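Local atomic coordinates of mandelate racemase/muconate lactonizing enzyme (PDB entry 2QDD), a protein that is of unknown specific function but belongs to the mandelate racemase/muconate lactonizing enzymes of the enolase superfamily and binds magnesium, probably to catalyse a reaction on a carboxylate substrate. Residues Ile137-Thr143 with Tyr161-Lys167; Asp176-Glu181 with Val209-Ala215; Ala200-Ala206 with Ile219-Cys223; Gly297-Asp303 with Trp322-Leu328; Leu226-Ala230 with Ala254-Ala260. All blocks are in the same frame, centred on the assembly; numbering follows the deposited sequence.

Contact 1: Ile137-Thr143 with Tyr161-Lys167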
# COMPACT_ATOMS: atom_id res chain seq x y z
N ILE A 137 16.04 -37.85 0.86
CA ILE A 137 14.77 -38.22 1.46
C ILE A 137 14.81 -37.78 2.91
O ILE A 137 15.80 -38.01 3.59
CB ILE A 137 14.51 -39.77 1.36
CG1 ILE A 137 14.55 -40.24 -0.10
CG2 ILE A 137 13.19 -40.17 2.01
CD1 ILE A 137 13.67 -39.44 -1.06
N ASN A 138 13.75 -37.13 3.38
CA ASN A 138 13.69 -36.74 4.78
C ASN A 138 13.02 -37.75 5.72
O ASN A 138 12.11 -38.48 5.33
CB ASN A 138 13.13 -35.32 4.97
CG ASN A 138 11.65 -35.22 4.69
OD1 ASN A 138 10.82 -35.44 5.57
ND2 ASN A 138 11.31 -34.86 3.46
N SER A 139 13.51 -37.80 6.96
CA SER A 139 12.90 -38.60 8.02
C SER A 139 11.70 -37.91 8.64
O SER A 139 11.55 -36.69 8.54
CB SER A 139 13.92 -38.92 9.11
OG SER A 139 14.28 -37.75 9.83
N SER A 140 10.85 -38.69 9.30
CA SER A 140 9.73 -38.16 10.07
C SER A 140 9.93 -38.45 11.55
O SER A 140 9.96 -39.61 11.97
CB SER A 140 8.42 -38.77 9.60
OG SER A 140 8.29 -38.66 8.19
N ILE A 141 10.07 -37.38 12.33
CA ILE A 141 10.32 -37.48 13.76
C ILE A 141 9.06 -37.13 14.55
O ILE A 141 8.65 -35.97 14.60
CB ILE A 141 11.50 -36.56 14.20
CG1 ILE A 141 12.70 -36.68 13.24
CG2 ILE A 141 11.87 -36.81 15.67
CD1 ILE A 141 13.39 -38.05 13.19
N SER A 142 8.45 -38.15 15.15
CA SER A 142 7.19 -38.03 15.89
C SER A 142 7.34 -37.19 17.16
O SER A 142 8.43 -37.14 17.74
CB SER A 142 6.66 -39.42 16.26
OG SER A 142 6.08 -40.06 15.14
N THR A 143 6.25 -36.56 17.57
CA THR A 143 6.22 -35.69 18.75
C THR A 143 6.51 -36.47 20.04
O THR A 143 6.10 -37.63 20.19
CB THR A 143 4.85 -34.97 18.89
OG1 THR A 143 4.28 -34.75 17.59
CG2 THR A 143 5.01 -33.63 19.59
N TYR A 161 19.43 -40.90 6.92
CA TYR A 161 18.70 -39.64 6.74
C TYR A 161 19.55 -38.44 7.17
O TYR A 161 20.13 -38.45 8.26
CB TYR A 161 17.41 -39.64 7.55
CG TYR A 161 16.35 -40.59 7.08
CD1 TYR A 161 16.00 -41.71 7.84
CD2 TYR A 161 15.66 -40.36 5.88
CE1 TYR A 161 15.00 -42.58 7.41
CE2 TYR A 161 14.66 -41.22 5.45
CZ TYR A 161 14.33 -42.33 6.22
OH TYR A 161 13.35 -43.19 5.79
N ARG A 162 19.59 -37.41 6.34
CA ARG A 162 20.34 -36.18 6.65
C ARG A 162 19.42 -34.97 6.76
O ARG A 162 19.86 -33.88 7.12
CB ARG A 162 21.43 -35.93 5.62
CG ARG A 162 22.36 -37.11 5.38
CD ARG A 162 23.63 -36.68 4.69
NE ARG A 162 24.73 -36.51 5.64
CZ ARG A 162 25.30 -35.34 5.93
NH1 ARG A 162 24.88 -34.23 5.33
NH2 ARG A 162 26.29 -35.29 6.81
N THR A 163 18.14 -35.15 6.43
CA THR A 163 17.13 -34.12 6.60
C THR A 163 15.99 -34.70 7.43
O THR A 163 15.61 -35.85 7.24
CB THR A 163 16.61 -33.59 5.24
OG1 THR A 163 17.72 -33.36 4.37
CG2 THR A 163 15.84 -32.28 5.41
N HIS A 164 15.47 -33.91 8.36
CA HIS A 164 14.53 -34.39 9.35
C HIS A 164 13.34 -33.45 9.47
O HIS A 164 13.51 -32.24 9.63
CB HIS A 164 15.21 -34.57 10.72
CG HIS A 164 16.50 -35.33 10.65
ND1 HIS A 164 16.55 -36.69 10.44
CD2 HIS A 164 17.78 -34.92 10.75
CE1 HIS A 164 17.81 -37.08 10.42
NE2 HIS A 164 18.58 -36.03 10.60
N SER A 165 12.14 -34.01 9.39
CA SER A 165 10.91 -33.29 9.67
C SER A 165 10.48 -33.59 11.10
O SER A 165 9.93 -34.65 11.38
CB SER A 165 9.82 -33.70 8.68
OG SER A 165 8.82 -32.71 8.59
N ALA A 166 10.76 -32.65 12.01
CA ALA A 166 10.34 -32.77 13.40
C ALA A 166 8.92 -32.23 13.59
O ALA A 166 8.65 -31.06 13.30
CB ALA A 166 11.32 -32.04 14.30
N LYS A 167 8.03 -33.09 14.06
CA LYS A 167 6.62 -32.75 14.18
C LYS A 167 6.33 -32.13 15.55
O LYS A 167 6.41 -32.81 16.58
CB LYS A 167 5.74 -33.98 13.95
CG LYS A 167 6.14 -34.84 12.76
CD LYS A 167 5.56 -34.32 11.45
CE LYS A 167 6.30 -34.90 10.26
NZ LYS A 167 5.81 -34.33 8.97
O HOH W 1 18.28 -37.52 3.92

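Contact 2: Asp176-Glu181 with Val209-Ala215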
# COMPACT_ATOMS: atom_id res chain seq x y z
N ASP A 176 6.79 -26.62 23.22
CA ASP A 176 7.29 -26.38 21.86
C ASP A 176 8.63 -25.63 21.84
O ASP A 176 9.50 -25.95 21.04
CB ASP A 176 6.26 -25.64 21.00
CG ASP A 176 5.22 -26.58 20.38
OD1 ASP A 176 5.52 -27.79 20.20
OD2 ASP A 176 4.11 -26.10 20.07
N ILE A 177 8.78 -24.64 22.73
CA ILE A 177 10.04 -23.92 22.90
C ILE A 177 11.17 -24.87 23.31
O ILE A 177 12.25 -24.85 22.70
CB ILE A 177 9.90 -22.74 23.92
CG1 ILE A 177 9.02 -21.63 23.33
CG2 ILE A 177 11.26 -22.13 24.26
CD1 ILE A 177 8.22 -20.84 24.34
N ALA A 178 10.90 -25.73 24.29
CA ALA A 178 11.87 -26.73 24.76
C ALA A 178 12.20 -27.81 23.73
O ALA A 178 13.33 -28.30 23.69
CB ALA A 178 11.40 -27.36 26.06
N ARG A 179 11.21 -28.18 22.91
CA ARG A 179 11.42 -29.07 21.77
C ARG A 179 12.33 -28.45 20.71
O ARG A 179 13.32 -29.06 20.30
CB ARG A 179 10.09 -29.44 21.12
CG ARG A 179 9.39 -30.62 21.75
CD ARG A 179 7.97 -30.72 21.25
NE ARG A 179 7.10 -31.39 22.21
CZ ARG A 179 5.77 -31.30 22.22
NH1 ARG A 179 5.13 -30.58 21.31
NH2 ARG A 179 5.08 -31.95 23.14
N ILE A 180 11.99 -27.24 20.28
CA ILE A 180 12.73 -26.54 19.23
C ILE A 180 14.19 -26.33 19.63
O ILE A 180 15.10 -26.64 18.86
CB ILE A 180 12.03 -25.21 18.83
CG1 ILE A 180 10.78 -25.48 17.99
CG2 ILE A 180 12.97 -24.32 18.03
CD1 ILE A 180 9.78 -24.35 17.99
N GLU A 181 14.41 -25.85 20.86
CA GLU A 181 15.76 -25.49 21.31
C GLU A 181 16.67 -26.69 21.55
O GLU A 181 17.89 -26.58 21.39
CB GLU A 181 15.72 -24.58 22.54
CG GLU A 181 15.11 -23.20 22.30
CD GLU A 181 16.06 -22.18 21.69
OE1 GLU A 181 16.23 -21.10 22.29
OE2 GLU A 181 16.63 -22.43 20.60
N VAL A 209 6.06 -18.50 20.56
CA VAL A 209 7.16 -19.48 20.51
C VAL A 209 8.35 -19.10 19.62
O VAL A 209 9.49 -19.25 20.03
CB VAL A 209 6.74 -21.00 20.46
CG1 VAL A 209 5.25 -21.23 20.60
CG2 VAL A 209 7.32 -21.73 19.25
N LEU A 210 8.08 -18.56 18.43
CA LEU A 210 9.15 -18.25 17.47
C LEU A 210 9.97 -17.03 17.87
O LEU A 210 11.14 -16.94 17.50
CB LEU A 210 8.62 -18.12 16.04
CG LEU A 210 8.05 -19.38 15.40
CD1 LEU A 210 7.54 -19.10 13.99
CD2 LEU A 210 9.08 -20.49 15.39
N ASN A 211 9.38 -16.12 18.63
CA ASN A 211 10.15 -15.02 19.22
C ASN A 211 10.75 -15.31 20.59
O ASN A 211 11.36 -14.44 21.20
CB ASN A 211 9.32 -13.72 19.23
CG ASN A 211 9.04 -13.19 17.83
OD1 ASN A 211 9.78 -13.47 16.89
ND2 ASN A 211 7.98 -12.41 17.69
N SER A 212 10.59 -16.55 21.06
CA SER A 212 11.22 -17.00 22.31
C SER A 212 12.47 -17.85 22.06
O SER A 212 13.16 -18.25 23.01
CB SER A 212 10.23 -17.79 23.15
OG SER A 212 9.08 -17.02 23.42
N VAL A 213 12.76 -18.10 20.79
CA VAL A 213 13.58 -19.22 20.36
C VAL A 213 14.78 -18.68 19.55
O VAL A 213 14.62 -17.73 18.77
CB VAL A 213 12.70 -20.25 19.58
CG1 VAL A 213 13.20 -20.57 18.20
CG2 VAL A 213 12.46 -21.49 20.40
N ARG A 214 15.96 -19.25 19.77
CA ARG A 214 17.17 -18.82 19.05
C ARG A 214 17.31 -19.48 17.68
O ARG A 214 18.01 -18.98 16.81
CB ARG A 214 18.42 -19.09 19.89
CG ARG A 214 18.77 -18.00 20.88
CD ARG A 214 20.01 -18.38 21.69
NE ARG A 214 19.67 -19.22 22.85
CZ ARG A 214 19.82 -20.54 22.90
NH1 ARG A 214 20.29 -21.22 21.86
NH2 ARG A 214 19.48 -21.20 24.01
N ALA A 215 16.62 -20.61 17.52
CA ALA A 215 16.67 -21.42 16.30
C ALA A 215 16.07 -20.72 15.09
O ALA A 215 14.97 -20.17 15.15
CB ALA A 215 15.98 -22.74 16.53
O HOH W 2 14.46 -20.93 24.73

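Contact 3: Ala200-Ala206 with Ile219-Cys223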
# COMPACT_ATOMS: atom_id res chain seq x y z
N ALA A 200 -1.26 -26.32 13.57
CA ALA A 200 -1.71 -26.46 14.95
C ALA A 200 -1.63 -25.17 15.78
O ALA A 200 -2.17 -25.11 16.88
CB ALA A 200 -0.96 -27.60 15.65
N TRP A 201 -0.95 -24.15 15.26
CA TRP A 201 -0.86 -22.86 15.93
C TRP A 201 -1.92 -21.87 15.45
O TRP A 201 -2.37 -21.91 14.31
CB TRP A 201 0.54 -22.28 15.77
CG TRP A 201 1.60 -23.01 16.54
CD1 TRP A 201 1.41 -23.86 17.60
CD2 TRP A 201 3.01 -22.95 16.33
NE1 TRP A 201 2.62 -24.33 18.05
CE2 TRP A 201 3.62 -23.79 17.29
CE3 TRP A 201 3.83 -22.27 15.41
CZ2 TRP A 201 5.00 -23.97 17.36
CZ3 TRP A 201 5.20 -22.44 15.49
CH2 TRP A 201 5.78 -23.29 16.45
N THR A 202 -2.33 -20.98 16.36
CA THR A 202 -2.91 -19.69 15.98
C THR A 202 -1.75 -18.69 15.84
O THR A 202 -0.64 -18.97 16.33
CB THR A 202 -3.92 -19.20 17.04
OG1 THR A 202 -3.34 -19.33 18.35
CG2 THR A 202 -5.23 -19.98 16.94
N PRO A 203 -1.97 -17.55 15.14
CA PRO A 203 -0.91 -16.53 15.05
C PRO A 203 -0.26 -16.12 16.37
O PRO A 203 0.95 -15.94 16.42
CB PRO A 203 -1.63 -15.33 14.41
CG PRO A 203 -2.68 -15.94 13.59
CD PRO A 203 -3.16 -17.14 14.37
N ALA A 204 -1.07 -16.02 17.43
CA ALA A 204 -0.60 -15.66 18.77
C ALA A 204 0.44 -16.62 19.35
O ALA A 204 1.46 -16.19 19.89
CB ALA A 204 -1.78 -15.57 19.71
N ILE A 205 0.17 -17.92 19.23
CA ILE A 205 1.07 -18.95 19.74
C ILE A 205 2.35 -18.98 18.89
O ILE A 205 3.44 -19.02 19.44
CB ILE A 205 0.39 -20.35 19.80
CG1 ILE A 205 -0.75 -20.34 20.83
CG2 ILE A 205 1.39 -21.43 20.20
CD1 ILE A 205 -1.83 -21.39 20.57
N ALA A 206 2.19 -18.93 17.57
CA ALA A 206 3.34 -18.85 16.65
C ALA A 206 4.29 -17.70 16.95
O ALA A 206 5.50 -17.91 17.06
CB ALA A 206 2.86 -18.77 15.21
N ILE A 219 10.28 -23.25 9.35
CA ILE A 219 9.00 -23.52 9.99
C ILE A 219 7.97 -23.80 8.90
O ILE A 219 7.72 -22.94 8.04
CB ILE A 219 8.51 -22.33 10.87
CG1 ILE A 219 9.58 -21.92 11.89
CG2 ILE A 219 7.18 -22.67 11.55
CD1 ILE A 219 10.07 -23.03 12.82
N GLU A 220 7.40 -24.99 8.94
CA GLU A 220 6.44 -25.40 7.92
C GLU A 220 5.02 -25.13 8.40
O GLU A 220 4.62 -25.61 9.47
CB GLU A 220 6.62 -26.87 7.55
CG GLU A 220 5.85 -27.31 6.32
CD GLU A 220 5.82 -28.83 6.14
OE1 GLU A 220 6.84 -29.49 6.45
OE2 GLU A 220 4.77 -29.35 5.69
N GLN A 221 4.31 -24.32 7.61
CA GLN A 221 2.88 -24.04 7.75
C GLN A 221 2.36 -23.94 9.19
O GLN A 221 1.68 -24.85 9.68
CB GLN A 221 2.05 -25.01 6.88
CG GLN A 221 0.56 -24.69 6.79
CD GLN A 221 0.19 -23.80 5.63
OE1 GLN A 221 0.62 -24.02 4.51
NE2 GLN A 221 -0.65 -22.80 5.90
N PRO A 222 2.72 -22.85 9.90
CA PRO A 222 2.38 -22.78 11.32
C PRO A 222 0.87 -22.64 11.57
O PRO A 222 0.37 -23.15 12.58
CB PRO A 222 3.15 -21.55 11.81
CG PRO A 222 3.37 -20.71 10.61
CD PRO A 222 3.44 -21.64 9.43
N CYS A 223 0.16 -21.99 10.65
CA CYS A 223 -1.25 -21.65 10.82
C CYS A 223 -2.10 -22.17 9.66
O CYS A 223 -1.58 -22.71 8.69
CB CYS A 223 -1.40 -20.14 10.98
SG CYS A 223 -0.47 -19.42 12.36

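Contact 4: Gly297-Asp303 with Trp322-Leu328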
# COMPACT_ATOMS: atom_id res chain seq x y z
N GLY A 297 0.31 -38.90 -0.02
CA GLY A 297 0.47 -40.23 0.55
C GLY A 297 0.35 -41.32 -0.49
O GLY A 297 0.19 -41.04 -1.68
N GLY A 298 0.43 -42.56 -0.02
CA GLY A 298 0.16 -43.72 -0.85
C GLY A 298 1.41 -44.45 -1.31
O GLY A 298 2.46 -44.34 -0.68
N THR A 299 1.28 -45.18 -2.41
CA THR A 299 2.27 -46.17 -2.79
C THR A 299 3.42 -45.52 -3.55
O THR A 299 3.39 -44.32 -3.84
CB THR A 299 1.67 -47.30 -3.65
OG1 THR A 299 1.44 -46.83 -4.98
CG2 THR A 299 0.37 -47.82 -3.06
N ALA A 300 4.41 -46.35 -3.90
CA ALA A 300 5.55 -45.93 -4.72
C ALA A 300 5.17 -45.45 -6.12
O ALA A 300 6.01 -44.90 -6.82
CB ALA A 300 6.59 -47.06 -4.78
N LEU A 301 3.91 -45.65 -6.52
CA LEU A 301 3.42 -45.15 -7.79
C LEU A 301 3.28 -43.61 -7.80
O LEU A 301 3.88 -42.94 -8.64
CB LEU A 301 2.10 -45.85 -8.20
CG LEU A 301 1.49 -45.54 -9.57
CD1 LEU A 301 2.48 -45.71 -10.68
CD2 LEU A 301 0.27 -46.36 -9.87
N ALA A 302 2.51 -43.07 -6.85
CA ALA A 302 2.47 -41.62 -6.58
C ALA A 302 3.83 -41.02 -6.20
O ALA A 302 4.18 -39.93 -6.67
CB ALA A 302 1.43 -41.31 -5.51
N ASP A 303 4.59 -41.73 -5.37
CA ASP A 303 5.93 -41.30 -4.93
C ASP A 303 6.91 -41.11 -6.08
O ASP A 303 7.73 -40.19 -6.04
CB ASP A 303 6.51 -42.29 -3.93
CG ASP A 303 5.83 -42.22 -2.58
OD1 ASP A 303 5.31 -41.13 -2.23
OD2 ASP A 303 5.81 -43.25 -1.87
N TRP A 322 9.74 -36.50 0.60
CA TRP A 322 9.19 -37.50 1.49
C TRP A 322 8.67 -38.64 0.62
O TRP A 322 8.13 -38.41 -0.46
CB TRP A 322 8.06 -36.87 2.30
CG TRP A 322 7.37 -37.75 3.28
CD1 TRP A 322 7.85 -38.20 4.47
CD2 TRP A 322 6.03 -38.26 3.18
NE1 TRP A 322 6.91 -38.97 5.11
CE2 TRP A 322 5.78 -39.01 4.34
CE3 TRP A 322 5.02 -38.15 2.21
CZ2 TRP A 322 4.56 -39.66 4.56
CZ3 TRP A 322 3.80 -38.79 2.43
CH2 TRP A 322 3.59 -39.54 3.60
N LEU A 323 8.85 -39.88 1.09
CA LEU A 323 8.29 -41.04 0.41
C LEU A 323 7.13 -41.61 1.21
O LEU A 323 7.31 -42.06 2.35
CB LEU A 323 9.37 -42.10 0.18
CG LEU A 323 10.14 -42.19 -1.15
CD1 LEU A 323 10.20 -40.88 -1.94
CD2 LEU A 323 11.54 -42.75 -0.91
N GLY A 324 5.94 -41.57 0.62
CA GLY A 324 4.72 -42.11 1.24
C GLY A 324 4.79 -43.58 1.60
O GLY A 324 4.35 -43.98 2.68
N HIS A 325 5.37 -44.38 0.70
CA HIS A 325 5.35 -45.84 0.80
C HIS A 325 6.20 -46.40 1.94
O HIS A 325 5.99 -47.53 2.38
CB HIS A 325 5.70 -46.50 -0.54
CG HIS A 325 7.14 -46.34 -0.94
ND1 HIS A 325 7.55 -45.40 -1.86
CD2 HIS A 325 8.25 -47.01 -0.56
CE1 HIS A 325 8.85 -45.49 -2.03
NE2 HIS A 325 9.31 -46.45 -1.25
N ALA A 326 7.12 -45.58 2.43
CA ALA A 326 7.90 -45.87 3.64
C ALA A 326 7.05 -46.03 4.90
O ALA A 326 7.49 -46.65 5.88
CB ALA A 326 8.97 -44.81 3.85
N HIS A 327 5.84 -45.48 4.89
CA HIS A 327 4.98 -45.50 6.06
C HIS A 327 3.88 -46.56 5.97
O HIS A 327 3.10 -46.73 6.90
CB HIS A 327 4.40 -44.10 6.31
CG HIS A 327 5.44 -43.10 6.69
ND1 HIS A 327 5.69 -42.74 8.00
CD2 HIS A 327 6.32 -42.39 5.94
CE1 HIS A 327 6.67 -41.86 8.04
NE2 HIS A 327 7.07 -41.63 6.80
N LEU A 328 3.85 -47.27 4.84
CA LEU A 328 2.91 -48.38 4.62
C LEU A 328 3.49 -49.72 5.07
O LEU A 328 4.70 -49.95 4.98
CB LEU A 328 2.53 -48.48 3.14
CG LEU A 328 1.93 -47.27 2.42
CD1 LEU A 328 1.79 -47.60 0.93
CD2 LEU A 328 0.58 -46.85 3.02
O HOH W 3 1.60 -43.36 2.37
O HOH W 4 6.42 -38.54 -2.49

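Contact 5: Leu226-Ala230 with Ala254-Ala260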
# COMPACT_ATOMS: atom_id res chain seq x y z
N LEU A 226 -3.32 -18.79 4.64
CA LEU A 226 -2.27 -17.91 4.11
C LEU A 226 -2.19 -16.55 4.81
O LEU A 226 -1.10 -16.11 5.16
CB LEU A 226 -2.46 -17.73 2.59
CG LEU A 226 -1.60 -16.71 1.85
CD1 LEU A 226 -0.16 -17.09 1.93
CD2 LEU A 226 -2.04 -16.61 0.40
N ASP A 227 -3.35 -15.91 5.00
CA ASP A 227 -3.48 -14.66 5.77
C ASP A 227 -2.83 -14.71 7.15
O ASP A 227 -2.10 -13.79 7.54
CB ASP A 227 -4.96 -14.31 5.95
CG ASP A 227 -5.39 -13.13 5.09
OD1 ASP A 227 -6.24 -13.34 4.20
OD2 ASP A 227 -4.89 -12.01 5.32
N GLN A 228 -3.11 -15.78 7.88
CA GLN A 228 -2.56 -15.98 9.21
C GLN A 228 -1.05 -16.23 9.15
O GLN A 228 -0.30 -15.72 9.98
CB GLN A 228 -3.26 -17.15 9.89
CG GLN A 228 -4.63 -16.82 10.45
CD GLN A 228 -5.36 -18.06 10.93
OE1 GLN A 228 -4.77 -18.94 11.57
NE2 GLN A 228 -6.65 -18.14 10.63
N CYS A 229 -0.62 -17.00 8.15
CA CYS A 229 0.79 -17.33 7.97
C CYS A 229 1.65 -16.12 7.59
O CYS A 229 2.78 -15.97 8.07
CB CYS A 229 0.95 -18.45 6.94
SG CYS A 229 0.54 -20.10 7.59
N ALA A 230 1.10 -15.25 6.74
CA ALA A 230 1.75 -14.01 6.32
C ALA A 230 1.87 -13.01 7.47
O ALA A 230 2.83 -12.23 7.54
CB ALA A 230 0.99 -13.39 5.16
N ALA A 254 -0.62 -15.26 -4.79
CA ALA A 254 -0.97 -14.54 -3.56
C ALA A 254 0.12 -14.61 -2.49
O ALA A 254 0.45 -13.60 -1.89
CB ALA A 254 -2.30 -15.05 -3.01
N ALA A 255 0.66 -15.81 -2.26
CA ALA A 255 1.75 -16.01 -1.30
C ALA A 255 2.98 -15.19 -1.67
O ALA A 255 3.61 -14.57 -0.81
CB ALA A 255 2.11 -17.49 -1.19
N TRP A 256 3.29 -15.17 -2.96
CA TRP A 256 4.42 -14.41 -3.49
C TRP A 256 4.30 -12.89 -3.29
O TRP A 256 5.24 -12.24 -2.81
CB TRP A 256 4.67 -14.75 -4.97
CG TRP A 256 5.71 -13.86 -5.57
CD1 TRP A 256 7.06 -13.96 -5.42
CD2 TRP A 256 5.47 -12.70 -6.37
NE1 TRP A 256 7.68 -12.94 -6.10
CE2 TRP A 256 6.73 -12.14 -6.68
CE3 TRP A 256 4.31 -12.07 -6.85
CZ2 TRP A 256 6.87 -11.00 -7.46
CZ3 TRP A 256 4.45 -10.92 -7.62
CH2 TRP A 256 5.72 -10.39 -7.92
N SER A 257 3.14 -12.33 -3.65
CA SER A 257 2.93 -10.88 -3.59
C SER A 257 2.77 -10.33 -2.17
O SER A 257 3.01 -9.14 -1.94
CB SER A 257 1.76 -10.45 -4.48
OG SER A 257 0.57 -11.12 -4.12
N ARG A 258 2.38 -11.18 -1.22
CA ARG A 258 2.34 -10.82 0.20
C ARG A 258 3.70 -10.95 0.88
O ARG A 258 3.90 -10.44 1.98
CB ARG A 258 1.33 -11.69 0.96
CG ARG A 258 -0.13 -11.41 0.67
CD ARG A 258 -0.97 -12.62 1.05
NE ARG A 258 -2.38 -12.29 1.22
CZ ARG A 258 -2.94 -11.89 2.36
NH1 ARG A 258 -4.24 -11.62 2.40
NH2 ARG A 258 -2.20 -11.75 3.46
N GLY A 259 4.64 -11.65 0.23
CA GLY A 259 5.92 -12.00 0.85
C GLY A 259 5.80 -12.99 2.01
O GLY A 259 6.53 -12.89 2.99
N ALA A 260 4.89 -13.94 1.87
CA ALA A 260 4.43 -14.78 2.97
C ALA A 260 5.39 -15.92 3.31
O ALA A 260 5.30 -16.51 4.38
CB ALA A 260 3.07 -15.35 2.67
O HOH W 5 -1.96 -11.00 6.63
O HOH W 6 4.38 -11.46 5.07

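Contact 1: Ile137-Thr143 with Tyr161-Lys167
The ring of Tyr-161 lies across Ser-139, whose CB stands over one face in a CH-pi contact, 3.8 Å from the ring centroid and nearer the rim than the middle. Ile-137 O meets the same ring at its edge. Ser-139 turns OG into the position between its backbone N and carbonyl carbon (chi1 69°), and this brings the hydroxyl to the edge of the His-164 ring, in its plane, where OG and ND1 share a hydrogen bond of 2.6 Å; NE2 of that histidine is held by His-191. Between the backbones, Ser-139 N donates to Thr-163 O at 2.9 Å and Ile-141 N to Ser-165 O at 2.9 Å, while Ser-139 O and Ile-141 O accept from Ser-165 and Lys-167. The chain of Lys-167 bends at chi2 (-84°), and its NZ makes a salt bridge with the magnesium ligand Asp-196. With helix 146-159 covering Ile-141, the two neighbouring parallel strands form a beta-alpha-beta unit of the enolase-superfamily barrel.

Contact 2: Asp176-Glu181 with Val209-Ala215
Two successive helices on the outside of the barrel domain meet here, helix 173-185 packing against the end of helix 203-210 and the turn that follows it. Ile-177 lays CG1 against Val-209 CB at 3.7 Å and reaches with CD1 to Ser-212 CB. One turn on, Ile-180 divides its branches: CD1 touches Val-209 CG2, while CG2, placed opposite the backbone N by a chi1 of -74°, fits between Val-213 CG2 and Ala-215 CB, each 3.7 Å away. Glu-181 bends at chi2 (-82°), sliding CG along Val-213 and carrying its carboxylate to the turn. There Arg-214 N donates to OE1 at 3.1 Å from above the carboxylate plane, with a weak second bond to OE2. OE1 also sits over the centre of the Arg-214 guanidinium face, 3.7 Å from NH2, a long salt bridge of charges alone with no N-H directed at the oxygen. A water donates to OE1 and, weakly, to Ser-212 O. An alanine in place of Glu-181 would probably leave Arg-214 N without its acceptor and the guanidinium without the negative charge over its face. Such aliphatic packing between consecutive outer helices is a feature of the beta/alpha barrel.

Contact 3: Ala200-Ala206 with Ile219-Cys223
Trp-201 and Pro-222 carry the innermost shell: indole CE3 is 3.7 Å from Pro-222 CB, the two side chains crossing at about a right angle, and Trp-201 N donates to Pro-222 O at 3.2 Å, nearly in line with the C=O bond although the angle at the hydrogen is only 143°. Beside them, Cys-223 swings SG opposite its carbonyl carbon (chi1 -58°), which sets the sulfur 3.7 Å from Pro-203 N and 4.1 Å from Pro-203 CD, at the first turn of helix 203-210. Ala-206 CB adds looser contacts to Pro-222 CB and to the same sulfur.

In the next shell, Gln-221 NE2 donates to Cys-223 O at 2.9 Å and 170°, the acceptor lying in its amide plane, while its OE1 takes the backbone N of the magnesium ligand Asp-243. Asp-176 holds the indole NE1 from helix 173-185. Glu-220, a magnesium ligand with a salt bridge to Lys-265, stands at the end of strand 218-220. The contact thus closes a beta-alpha-beta unit at the metal-binding end of the enolase-superfamily barrel.

Contact 4: Gly297-Asp303 with Trp322-Leu328
The His-325 ring presents its edge to Asp-303 and has Ala-300 CB lying obliquely, 3.5 Å from ND1, whereas the Trp-322 indole meets Gly-297 CA at its edge and carries Gly-324 N over one face. OD2 of Asp-303 accepts twice from His-325: the backbone N, at 2.8 Å, uses the syn lone pair, and ND1, also at 2.8 Å, comes from the anti side, slightly out of the carboxylate plane. The ring can return to the same oxygen because CG of His-325 occupies the crowded position between backbone N and carbonyl carbon (chi1 70°). The planes of carboxylate and imidazole stand 52° apart. OD1 receives Gly-324 N at 3.0 Å on its syn side but well out of the carboxylate plane, and a water joins it to Trp-322 O. An asparagine in place of Asp-303, having no charge, would probably leave the imidazole without its anionic partner and, whichever way its amide is turned, at least one of these N-H groups facing an NH2. A side chain on Gly-324 would strike Gly-298 O. Thr-299 OG1 caps helix 300-311 through Leu-301 N and also bonds Glu-51. A His-carboxylate hydrogen bond thus fastens a helix N-terminus to the loop after that helix in the barrel domain.

Contact 5: Leu226-Ala230 with Ala254-Ala260
Leu-226 sets CG opposite its backbone N (chi1 172°), which spreads its two methyls over the neighbouring helix and the chain just beyond its end: CD2 touches Ala-254 CB at 3.8 Å, and CD1 lies between Ala-255 CB and Ala-260 CB, the latter 3.7 Å away. Arg-258 runs extended from CG to NE, then turns its guanidinium at chi4 toward Asp-227. NH1 meets Asp-227 OD2 at 3.0 Å in a salt bridge, and NH2 reaches the same oxygen at 3.3 Å; both hydrogen bonds are weak and bent, the carboxylate and guanidinium planes standing 84° apart. These are consecutive outer helices of the barrel domain, running roughly parallel with segment axes 10.8 Å apart at a crossing angle of -25°. Helix 249-258 ends in a Schellman motif in which Gly-259 takes positive phi, and the chain then carries Ala-260 back to Ala-230, their CB atoms 3.8 Å apart. Leu-242, on the strand between the helices, touches Leu-226 and Ala-255. A water at the guanidinium edge, in its plane, also donates to Asp-227 O.

Contacts 3 and 4 are mostly buried, while 1, 2 and 5 combine buried parts with more open ones. Contacts 1 and 3 reach the same barrel sheet; contact 3 holds the magnesium ligand Glu-220 between a strand end and a helix start, and contact 1, built by strand pairing, reaches Asp-196 through Lys-167. Contacts 2 and 3 share helix 203-210 and touch where Asp-176 meets Trp-201. On the outer helices and the turns that follow them, contacts 2 and 5 rely on aliphatic groups with an acid-arginine pair alongside; both, like contact 3, border the second subunit. Contact 4 instead gathers its polar bonds on one carboxylate, and meets contact 1 at Trp-322 and Ser-140.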